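Long-range contacts in holo-[acyl-carrier-protein] synthase (PDB 5XUK), which belongs to the 4'-phosphopantetheinyl transferase superfamily and binds coenzyme A as an assembly of three chains: residues Val7-Ile12 against Ile43-Ala48; Ala48-Cys53 against Ala108-Val112; Leu65-Lys71 against Ile82-Lys88. All coordinates share one frame; numbering follows the deposited sequence.

Interaction 1. Residues Val7-Ile12 against Ile43-Ala48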
loop_
_atom_site.group_PDB
_atom_site.type_symbol
_atom_site.label_atom_id
_atom_site.label_comp_id
_atom_site.label_asym_id
_atom_site.label_seq_id
_atom_site.Cartn_x
_atom_site.Cartn_y
_atom_site.Cartn_z
ATOM N N VAL A 7 0.786 5.918 -8.866
ATOM C CA VAL A 7 0.886 6.871 -9.969
ATOM C C VAL A 7 1.887 6.350 -10.969
ATOM O O VAL A 7 2.920 5.783 -10.584
ATOM C CB VAL A 7 1.322 8.271 -9.454
ATOM C CG1 VAL A 7 1.709 9.189 -10.597
ATOM C CG2 VAL A 7 0.217 8.902 -8.623
ATOM N N SER A 8 1.573 6.516 -12.247
ATOM C CA SER A 8 2.522 6.271 -13.322
ATOM C C SER A 8 3.550 7.399 -13.349
ATOM O O SER A 8 3.181 8.588 -13.467
ATOM C CB SER A 8 1.800 6.239 -14.656
ATOM O OG SER A 8 2.721 6.217 -15.738
ATOM N N ILE A 9 4.826 7.025 -13.233
ATOM C CA ILE A 9 5.911 7.990 -13.254
ATOM C C ILE A 9 5.946 8.674 -14.608
ATOM O O ILE A 9 6.012 9.900 -14.686
ATOM C CB ILE A 9 7.274 7.334 -12.968
ATOM C CG1 ILE A 9 7.309 6.825 -11.522
ATOM C CG2 ILE A 9 8.388 8.341 -13.208
ATOM C CD1 ILE A 9 8.626 6.223 -11.077
ATOM N N ALA A 10 5.864 7.866 -15.662
ATOM C CA ALA A 10 5.758 8.355 -17.038
ATOM C C ALA A 10 4.650 9.396 -17.242
ATOM O O ALA A 10 4.836 10.360 -17.973
ATOM C CB ALA A 10 5.553 7.182 -17.984
ATOM N N ARG A 11 3.504 9.204 -16.601
ATOM C CA ARG A 11 2.406 10.171 -16.689
ATOM C C ARG A 11 2.771 11.490 -15.996
ATOM O O ARG A 11 2.365 12.572 -16.441
ATOM C CB ARG A 11 1.122 9.580 -16.089
ATOM C CG ARG A 11 0.060 10.597 -15.697
ATOM C CD ARG A 11 -1.224 9.926 -15.217
ATOM N NE ARG A 11 -2.001 10.839 -14.375
ATOM C CZ ARG A 11 -2.223 10.698 -13.068
ATOM N NH1 ARG A 11 -1.758 9.648 -12.394
ATOM N NH2 ARG A 11 -2.938 11.618 -12.423
ATOM N N ILE A 12 3.510 11.402 -14.894
ATOM C CA ILE A 12 4.029 12.602 -14.253
ATOM C C ILE A 12 5.046 13.284 -15.171
ATOM O O ILE A 12 4.941 14.490 -15.406
ATOM C CB ILE A 12 4.636 12.313 -12.865
ATOM C CG1 ILE A 12 3.627 12.682 -11.779
ATOM C CG2 ILE A 12 5.918 13.112 -12.653
ATOM C CD1 ILE A 12 2.322 11.932 -11.881
ATOM N N ILE A 43 9.186 13.148 -7.892
ATOM C CA ILE A 43 8.052 14.042 -8.078
ATOM C C ILE A 43 6.758 13.191 -8.096
ATOM O O ILE A 43 5.853 13.411 -7.304
ATOM C CB ILE A 43 8.222 14.888 -9.357
ATOM C CG1 ILE A 43 9.397 15.862 -9.190
ATOM C CG2 ILE A 43 6.953 15.679 -9.660
ATOM C CD1 ILE A 43 9.854 16.495 -10.486
ATOM N N ALA A 44 6.713 12.191 -8.958
ATOM C CA ALA A 44 5.642 11.175 -8.903
ATOM C C ALA A 44 5.335 10.749 -7.466
ATOM O O ALA A 44 4.183 10.739 -7.074
ATOM C CB ALA A 44 6.006 9.984 -9.759
ATOM N N GLY A 45 6.372 10.511 -6.661
ATOM C CA GLY A 45 6.219 10.078 -5.280
ATOM C C GLY A 45 5.568 11.056 -4.336
ATOM O O GLY A 45 4.713 10.668 -3.529
ATOM N N PHE A 46 5.976 12.329 -4.404
ATOM C CA PHE A 46 5.355 13.368 -3.585
ATOM C C PHE A 46 3.926 13.574 -4.039
ATOM O O PHE A 46 3.037 13.775 -3.233
ATOM C CB PHE A 46 6.134 14.701 -3.651
ATOM C CG PHE A 46 7.428 14.700 -2.868
ATOM C CD1 PHE A 46 8.043 13.501 -2.467
ATOM C CD2 PHE A 46 8.061 15.906 -2.560
ATOM C CE1 PHE A 46 9.235 13.511 -1.748
ATOM C CE2 PHE A 46 9.259 15.921 -1.854
ATOM C CZ PHE A 46 9.849 14.723 -1.448
ATOM N N PHE A 47 3.698 13.519 -5.328
ATOM C CA PHE A 47 2.340 13.607 -5.836
ATOM C C PHE A 47 1.485 12.480 -5.244
ATOM O O PHE A 47 0.391 12.723 -4.744
ATOM C CB PHE A 47 2.342 13.500 -7.356
ATOM C CG PHE A 47 1.002 13.768 -7.975
ATOM C CD1 PHE A 47 0.611 15.071 -8.275
ATOM C CD2 PHE A 47 0.118 12.718 -8.244
ATOM C CE1 PHE A 47 -0.632 15.321 -8.834
ATOM C CE2 PHE A 47 -1.132 12.966 -8.809
ATOM C CZ PHE A 47 -1.504 14.267 -9.107
ATOM N N ALA A 48 2.017 11.254 -5.268
ATOM C CA ALA A 48 1.281 10.086 -4.808
ATOM C C ALA A 48 1.011 10.230 -3.314
ATOM O O ALA A 48 -0.088 9.923 -2.825
ATOM C CB ALA A 48 2.058 8.809 -5.126
#
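Ala-44 turns its methyl group into the angle between Ile-9 and Ile-12. Ala-44 CB lies 3.8 Å from Ile-9 CG1. Ile-12 leans over the helix backbone, with its CG1 3.8 Å from Ala-44 CA. The other branch of Ile-12 meets Ile-43, and the two side chains cross obliquely, CG2 to CG2 at 4.1 Å. Val-7 points at the same helix one turn further on. With CG1 anti to the backbone N (chi1 168°), CG2 lies beside that N and makes the closer contacts. Val-7 CG2 sits at the edge of the Phe-47 ring, near its plane, 3.8 Å from Phe-47 CD2; the side chains cross at about a right angle. Val-7 CG2 also rests on Ala-48 CB, 4.0 Å away. Phe-27 meets the Phe-47 ring edge-to-face. Arg-11 passes the ring, NH2 to Phe-47 CE2 4.3 Å, but its NH1 forms a salt bridge with Asp-104 of the second subunit. Ser-8 is the N-cap of helix 9-15: its OG accepts from Arg-11 N at 3.2 Å. No hydrogen bond links the two segments. Cohesion across them therefore rests on apolar packing, while the polar groups serve the helix start and the subunit interface.

Interaction 2. Residues Ala48-Cys53 against Ala108-Val112. With COA (coenzyme A), chain B.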
loop_
_atom_site.group_PDB
_atom_site.type_symbol
_atom_site.label_atom_id
_atom_site.label_comp_id
_atom_site.label_asym_id
_atom_site.label_seq_id
_atom_site.Cartn_x
_atom_site.Cartn_y
_atom_site.Cartn_z
ATOM N N ALA A 48 2.017 11.254 -5.268
ATOM C CA ALA A 48 1.281 10.086 -4.808
ATOM C C ALA A 48 1.011 10.230 -3.314
ATOM O O ALA A 48 -0.088 9.923 -2.825
ATOM C CB ALA A 48 2.058 8.809 -5.126
ATOM N N LEU A 49 1.989 10.761 -2.593
ATOM C CA LEU A 49 1.847 10.935 -1.149
ATOM C C LEU A 49 0.807 11.979 -0.785
ATOM O O LEU A 49 0.166 11.876 0.257
ATOM C CB LEU A 49 3.203 11.314 -0.536
ATOM C CG LEU A 49 3.258 11.616 0.955
ATOM C CD1 LEU A 49 2.764 10.410 1.710
ATOM C CD2 LEU A 49 4.680 11.967 1.376
ATOM N N LYS A 50 0.668 13.013 -1.612
ATOM C CA LYS A 50 -0.305 14.057 -1.327
ATOM C C LYS A 50 -1.709 13.542 -1.646
ATOM O O LYS A 50 -2.642 13.722 -0.884
ATOM C CB LYS A 50 0.023 15.318 -2.123
ATOM C CG LYS A 50 1.287 16.014 -1.632
ATOM C CD LYS A 50 1.278 17.515 -1.937
ATOM C CE LYS A 50 2.573 18.192 -1.471
ATOM N NZ LYS A 50 2.454 19.677 -1.299
ATOM N N GLU A 51 -1.857 12.895 -2.781
ATOM C CA GLU A 51 -3.103 12.191 -3.064
ATOM C C GLU A 51 -3.483 11.233 -1.934
ATOM O O GLU A 51 -4.608 11.267 -1.457
ATOM C CB GLU A 51 -2.992 11.442 -4.373
ATOM C CG GLU A 51 -2.873 12.333 -5.595
ATOM C CD GLU A 51 -4.146 13.114 -5.898
ATOM O OE1 GLU A 51 -4.297 13.562 -7.057
ATOM O OE2 GLU A 51 -4.993 13.272 -4.994
ATOM N N ALA A 52 -2.521 10.435 -1.459
ATOM C CA ALA A 52 -2.782 9.406 -0.449
ATOM C C ALA A 52 -3.225 10.026 0.860
ATOM O O ALA A 52 -4.032 9.446 1.603
ATOM C CB ALA A 52 -1.534 8.557 -0.229
ATOM N N CYS A 53 -2.645 11.186 1.166
ATOM C CA CYS A 53 -3.014 11.965 2.345
ATOM C C CYS A 53 -4.451 12.486 2.268
ATOM O O CYS A 53 -5.146 12.551 3.291
ATOM C CB CYS A 53 -2.094 13.176 2.496
ATOM S SG CYS A 53 -2.289 13.981 4.101
ATOM N N ALA A 108 5.188 4.881 -8.912
ATOM C CA ALA A 108 5.372 5.371 -7.553
ATOM C C ALA A 108 4.117 5.059 -6.782
ATOM O O ALA A 108 3.027 5.176 -7.326
ATOM C CB ALA A 108 5.608 6.891 -7.545
ATOM N N ILE A 109 4.263 4.731 -5.504
ATOM C CA ILE A 109 3.118 4.596 -4.641
ATOM C C ILE A 109 3.425 5.118 -3.283
ATOM O O ILE A 109 4.579 5.107 -2.849
ATOM C CB ILE A 109 2.673 3.118 -4.468
ATOM C CG1 ILE A 109 3.799 2.253 -3.939
ATOM C CG2 ILE A 109 2.241 2.542 -5.802
ATOM C CD1 ILE A 109 3.331 0.847 -3.624
ATOM N N ALA A 110 2.366 5.519 -2.592
ATOM C CA ALA A 110 2.464 6.131 -1.288
ATOM C C ALA A 110 1.259 5.721 -0.490
ATOM O O ALA A 110 0.200 5.453 -1.046
ATOM C CB ALA A 110 2.485 7.667 -1.430
ATOM N N VAL A 111 1.408 5.785 0.819
ATOM C CA VAL A 111 0.357 5.437 1.759
ATOM C C VAL A 111 0.504 6.344 2.964
ATOM O O VAL A 111 1.611 6.743 3.322
ATOM C CB VAL A 111 0.481 3.959 2.228
ATOM C CG1 VAL A 111 1.711 3.771 3.125
ATOM C CG2 VAL A 111 -0.804 3.525 2.912
ATOM N N VAL A 112 -0.625 6.701 3.558
ATOM C CA VAL A 112 -0.655 7.579 4.723
ATOM C C VAL A 112 -1.647 7.018 5.703
ATOM O O VAL A 112 -2.742 6.604 5.304
ATOM C CB VAL A 112 -1.081 9.015 4.332
ATOM C CG1 VAL A 112 -1.314 9.879 5.568
ATOM C CG2 VAL A 112 -0.039 9.639 3.417
HETATM N N1A COA B . -11.679 9.910 0.049
HETATM C C2A COA B . -11.061 8.713 -0.046
HETATM N N3A COA B . -10.947 8.043 -1.206
HETATM C C4A COA B . -11.473 8.543 -2.337
HETATM C C5A COA B . -12.163 9.839 -2.304
HETATM C C6A COA B . -12.240 10.529 -1.004
HETATM N N6A COA B . -12.853 11.735 -0.876
HETATM N N7A COA B . -12.581 10.083 -3.557
HETATM C C8A COA B . -12.189 9.048 -4.349
HETATM N N9A COA B . -11.534 8.124 -3.597
HETATM C C1B COA B . -10.990 6.848 -4.077
HETATM C C2B COA B . -12.095 6.054 -4.780
HETATM O O2B COA B . -12.211 4.724 -4.273
HETATM C C3B COA B . -11.681 5.995 -6.231
HETATM O O3B COA B . -11.912 4.735 -6.853
HETATM P P3B COA B . -13.381 4.273 -7.376
HETATM O O7A COA B . -14.048 5.559 -7.821
HETATM O O8A COA B . -13.093 3.374 -8.550
HETATM O O9A COA B . -13.957 3.608 -6.139
HETATM C C4B COA B . -10.198 6.253 -6.142
HETATM O O4B COA B . -9.975 7.120 -5.032
HETATM C C5B COA B . -9.643 6.847 -7.414
HETATM O O5B COA B . -8.407 6.184 -7.556
HETATM P P1A COA B . -7.128 6.899 -8.141
HETATM O O1A COA B . -7.341 6.764 -9.634
HETATM O O2A COA B . -5.858 6.406 -7.490
HETATM O O3A COA B . -7.332 8.364 -7.566
HETATM P P2A COA B . -6.622 9.613 -8.272
HETATM O O4A COA B . -5.160 9.670 -7.851
HETATM O O5A COA B . -6.974 9.560 -9.748
HETATM O O6A COA B . -7.468 10.804 -7.570
HETATM C CBP COA B . -8.620 12.040 -5.789
HETATM C CCP COA B . -8.200 10.672 -6.337
HETATM C CDP COA B . -10.088 12.022 -5.392
HETATM C CEP COA B . -7.793 12.359 -4.551
HETATM C CAP COA B . -8.417 13.089 -6.899
HETATM O OAP COA B . -9.538 13.064 -7.788
HETATM C C9P COA B . -8.245 14.493 -6.407
HETATM O O9P COA B . -8.963 14.946 -5.529
HETATM N N8P COA B . -7.282 15.189 -7.015
#
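Ala-110 sets its methyl against the helix backbone at Leu-49, with CB 3.3 Å from Leu-49 CA. Ala-52 lies against the strand backbone, its CB 3.6 Å from Ala-110 O. Leu-49 and Val-112 cross at about a right angle. Their methyls, Leu-49 CD1 and Val-112 CG2, are 3.4 Å apart, tighter than usual. Leu-49 CG is anti to the backbone N (chi1 177°), which carries CD1 along the helix to Val-112. Val-112 CG2 also faces Cys-53 CB at 4.2 Å. The axes of the two short segments approach to 6.7 Å at 34°, a closeness consistent with the small side chains of Ala-48, Ala-52 and Ala-110. Further out, Leu-49 reaches Ala-99 and Ile-101 of strand 97-104. Ile-109 and Val-111 point away from the helix and pack on Ile-4 and Ile-2 of the third subunit. Glu-51 turns off the sheet toward coenzyme A, whose N8P gives its OE1 a weak hydrogen bond of 3.4 Å. The same coenzyme A is also hydrogen-bonded to Lys-55, and to Ser-102 and His-103 of the second subunit. This is a long helix laid on one face of an antiparallel sheet, beside a coenzyme A site shared between two subunits.

Interaction 3. Residues Leu65-Lys71 against Ile82-Lys88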
loop_
_atom_site.group_PDB
_atom_site.type_symbol
_atom_site.label_atom_id
_atom_site.label_comp_id
_atom_site.label_asym_id
_atom_site.label_seq_id
_atom_site.Cartn_x
_atom_site.Cartn_y
_atom_site.Cartn_z
ATOM N N LEU A 65 -9.053 20.705 1.048
ATOM C CA LEU A 65 -7.644 20.370 1.169
ATOM C C LEU A 65 -6.970 20.562 -0.178
ATOM O O LEU A 65 -7.297 19.892 -1.162
ATOM C CB LEU A 65 -7.460 18.938 1.663
ATOM C CG LEU A 65 -6.037 18.551 2.082
ATOM C CD1 LEU A 65 -5.616 19.267 3.356
ATOM C CD2 LEU A 65 -5.946 17.044 2.258
ATOM N N SER A 66 -6.056 21.524 -0.211
ATOM C CA SER A 66 -5.235 21.774 -1.375
ATOM C C SER A 66 -3.978 20.920 -1.287
ATOM O O SER A 66 -3.565 20.527 -0.211
ATOM C CB SER A 66 -4.818 23.250 -1.418
ATOM O OG SER A 66 -4.070 23.511 -2.598
ATOM N N PHE A 67 -3.384 20.654 -2.437
ATOM C CA PHE A 67 -2.042 20.135 -2.515
ATOM C C PHE A 67 -1.093 20.934 -1.624
ATOM O O PHE A 67 -0.313 20.355 -0.880
ATOM C CB PHE A 67 -1.540 20.209 -3.960
ATOM C CG PHE A 67 -2.053 19.116 -4.859
ATOM C CD1 PHE A 67 -1.883 17.765 -4.517
ATOM C CD2 PHE A 67 -2.640 19.419 -6.079
ATOM C CE1 PHE A 67 -2.320 16.762 -5.357
ATOM C CE2 PHE A 67 -3.085 18.410 -6.924
ATOM C CZ PHE A 67 -2.922 17.083 -6.560
ATOM N N LEU A 68 -1.178 22.263 -1.664
ATOM C CA LEU A 68 -0.230 23.093 -0.899
ATOM C C LEU A 68 -0.555 23.170 0.588
ATOM O O LEU A 68 0.256 23.673 1.374
ATOM C CB LEU A 68 -0.113 24.486 -1.493
ATOM C CG LEU A 68 0.515 24.512 -2.891
ATOM C CD1 LEU A 68 0.398 25.914 -3.483
ATOM C CD2 LEU A 68 1.969 24.058 -2.846
ATOM N N ASP A 69 -1.706 22.645 1.001
ATOM C CA ASP A 69 -1.970 22.492 2.442
ATOM C C ASP A 69 -1.167 21.333 3.051
ATOM O O ASP A 69 -1.087 21.209 4.283
ATOM C CB ASP A 69 -3.455 22.267 2.710
ATOM C CG ASP A 69 -4.311 23.462 2.319
ATOM O OD1 ASP A 69 -3.950 24.592 2.709
ATOM O OD2 ASP A 69 -5.344 23.262 1.630
ATOM N N ILE A 70 -0.596 20.475 2.198
ATOM C CA ILE A 70 0.123 19.303 2.675
ATOM C C ILE A 70 1.610 19.564 2.487
ATOM O O ILE A 70 2.085 19.721 1.341
ATOM C CB ILE A 70 -0.278 18.031 1.906
ATOM C CG1 ILE A 70 -1.796 17.804 1.958
ATOM C CG2 ILE A 70 0.430 16.820 2.483
ATOM C CD1 ILE A 70 -2.324 17.117 0.717
ATOM N N LYS A 71 2.333 19.636 3.601
ATOM C CA LYS A 71 3.778 19.851 3.550
ATOM C C LYS A 71 4.513 18.534 3.754
ATOM O O LYS A 71 4.365 17.914 4.798
ATOM C CB LYS A 71 4.217 20.850 4.620
ATOM C CG LYS A 71 5.731 21.073 4.691
ATOM C CD LYS A 71 6.095 22.079 5.786
ATOM C CE LYS A 71 7.311 21.666 6.615
ATOM N NZ LYS A 71 7.175 22.139 8.027
ATOM N N ILE A 82 5.211 14.253 6.985
ATOM C CA ILE A 82 4.089 14.950 6.398
ATOM C C ILE A 82 3.418 15.745 7.501
ATOM O O ILE A 82 3.205 15.238 8.607
ATOM C CB ILE A 82 3.137 13.953 5.703
ATOM C CG1 ILE A 82 2.044 14.679 4.933
ATOM C CG2 ILE A 82 2.522 12.997 6.708
ATOM C CD1 ILE A 82 1.001 13.733 4.379
ATOM N N THR A 83 3.144 17.014 7.213
ATOM C CA THR A 83 2.421 17.879 8.136
ATOM C C THR A 83 1.389 18.695 7.366
ATOM O O THR A 83 1.585 19.025 6.194
ATOM C CB THR A 83 3.375 18.831 8.883
ATOM O OG1 THR A 83 4.191 19.529 7.936
ATOM C CG2 THR A 83 4.286 18.059 9.837
ATOM N N LEU A 84 0.282 19.001 8.030
ATOM C CA LEU A 84 -0.722 19.898 7.487
ATOM C C LEU A 84 -0.565 21.248 8.148
ATOM O O LEU A 84 0.116 21.361 9.168
ATOM C CB LEU A 84 -2.118 19.365 7.774
ATOM C CG LEU A 84 -2.501 18.070 7.067
ATOM C CD1 LEU A 84 -3.819 17.572 7.624
ATOM C CD2 LEU A 84 -2.596 18.291 5.569
ATOM N N SER A 85 -1.197 22.266 7.566
ATOM C CA SER A 85 -1.373 23.560 8.232
ATOM C C SER A 85 -1.892 23.355 9.656
ATOM O O SER A 85 -2.781 22.535 9.883
ATOM C CB SER A 85 -2.373 24.426 7.462
ATOM O OG SER A 85 -2.071 24.444 6.078
ATOM N N LYS A 86 -1.335 24.103 10.605
ATOM C CA LYS A 86 -1.739 24.019 12.020
ATOM C C LYS A 86 -3.253 24.200 12.200
ATOM O O LYS A 86 -3.845 23.645 13.129
ATOM C CB LYS A 86 -0.978 25.061 12.853
ATOM C CG LYS A 86 0.517 24.783 12.975
ATOM C CD LYS A 86 1.335 26.058 13.115
ATOM C CE LYS A 86 2.827 25.759 13.088
ATOM N NZ LYS A 86 3.660 26.993 13.134
ATOM N N GLU A 87 -3.862 24.978 11.305
ATOM C CA GLU A 87 -5.311 25.143 11.263
ATOM C C GLU A 87 -5.973 23.868 10.751
ATOM O O GLU A 87 -6.784 23.261 11.457
ATOM C CB GLU A 87 -5.704 26.330 10.373
ATOM C CG GLU A 87 -5.556 27.699 11.038
ATOM C CD GLU A 87 -4.110 28.156 11.200
ATOM O OE1 GLU A 87 -3.240 27.725 10.404
ATOM O OE2 GLU A 87 -3.846 28.960 12.125
ATOM N N LYS A 88 -5.612 23.467 9.530
ATOM C CA LYS A 88 -6.119 22.231 8.904
ATOM C C LYS A 88 -5.944 21.008 9.803
ATOM O O LYS A 88 -6.795 20.113 9.825
ATOM C CB LYS A 88 -5.415 21.974 7.573
ATOM C CG LYS A 88 -5.727 22.983 6.483
ATOM C CD LYS A 88 -7.117 22.777 5.916
ATOM C CE LYS A 88 -7.446 23.834 4.875
ATOM N NZ LYS A 88 -8.814 23.652 4.323
#
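The carboxylate of Asp-69 carries the Lys-88 chain over one face, with Lys-88 CE 3.9 Å from Asp-69 OD2. Ser-66 N comes to Asp-69 OD2 on its anti side at 2.6 Å, tilted from the carboxylate plane toward the opposite face. This bond probably helps to fix the rotation of the carboxylate. Ser-85 OG stands off OD1 on the Lys-88 side, too far for a hydrogen bond. The ammonium group of Lys-88 is beyond salt-bridge range of the carboxylate. Its hydrogen bond goes to the carbonyl of Glu-64; the two opposite charges, still near each other, probably attract weakly. The Lys-88 chain bends at chi2 (-74°), and its outer part then runs straight past the aspartate.

The backbones meet as antiparallel strands. Lys-71 and Thr-83 form a hydrogen-bonded pair: Lys-71 N gives to Thr-83 O at 2.8 Å, and Thr-83 N gives to Lys-71 O at 2.9 Å. Beyond them, Ser-85 N reaches Asp-69 O by a weak bond. The side chains of Lys-71 and Thr-83 run side by side on one face, Thr-83 OG1 3.6 Å from Lys-71 CB. On the face of Ile-70 and Leu-84 these two lie alongside each other; Ile-70 also runs beside Ile-82. Ile-70 CG2 is 3.6 Å from Ile-82 CG1, and Ile-70 CG1 is 3.7 Å from Leu-84 CD2. Leu-65 crosses Leu-84 at about a right angle, CD1 to CD2 at 3.9 Å. Ile-82 and Leu-84 continue onto Leu-97 of strand 97-104, and Ile-82 also meets Cys-53 of helix 40-56.

Ser-66 OG accepts from Leu-68 N, an ST turn in the bend that leads into strand 70-74. The whole is the open end of a two-stranded beta hairpin, with a turn entering one strand and helix 86-91 following the other.

In the fold
Helix 40-56 supplies a segment to interactions 1 and 2 and touches interaction 3. Interactions 1 and 2 share Ala-48 and lie about 10 Å apart, centre to centre. They use neighbouring strands of one sheet: Val-7 N is 2.8 Å from Ala-108 O, probably a hydrogen bond. Interaction 3 lies farther off, its centre about 14 Å from that of interaction 2 and about 19 Å from that of interaction 1. Lys-50 of the helix reaches it, NZ 2.7 Å from Ile-70 O, probably a hydrogen bond. Phe-47 CE1 and Phe-67 CZ, 3.7 Å apart, link interactions 1 and 3. Coenzyme A borders the helix twice: one molecule touches Phe-46, and another meets Glu-51.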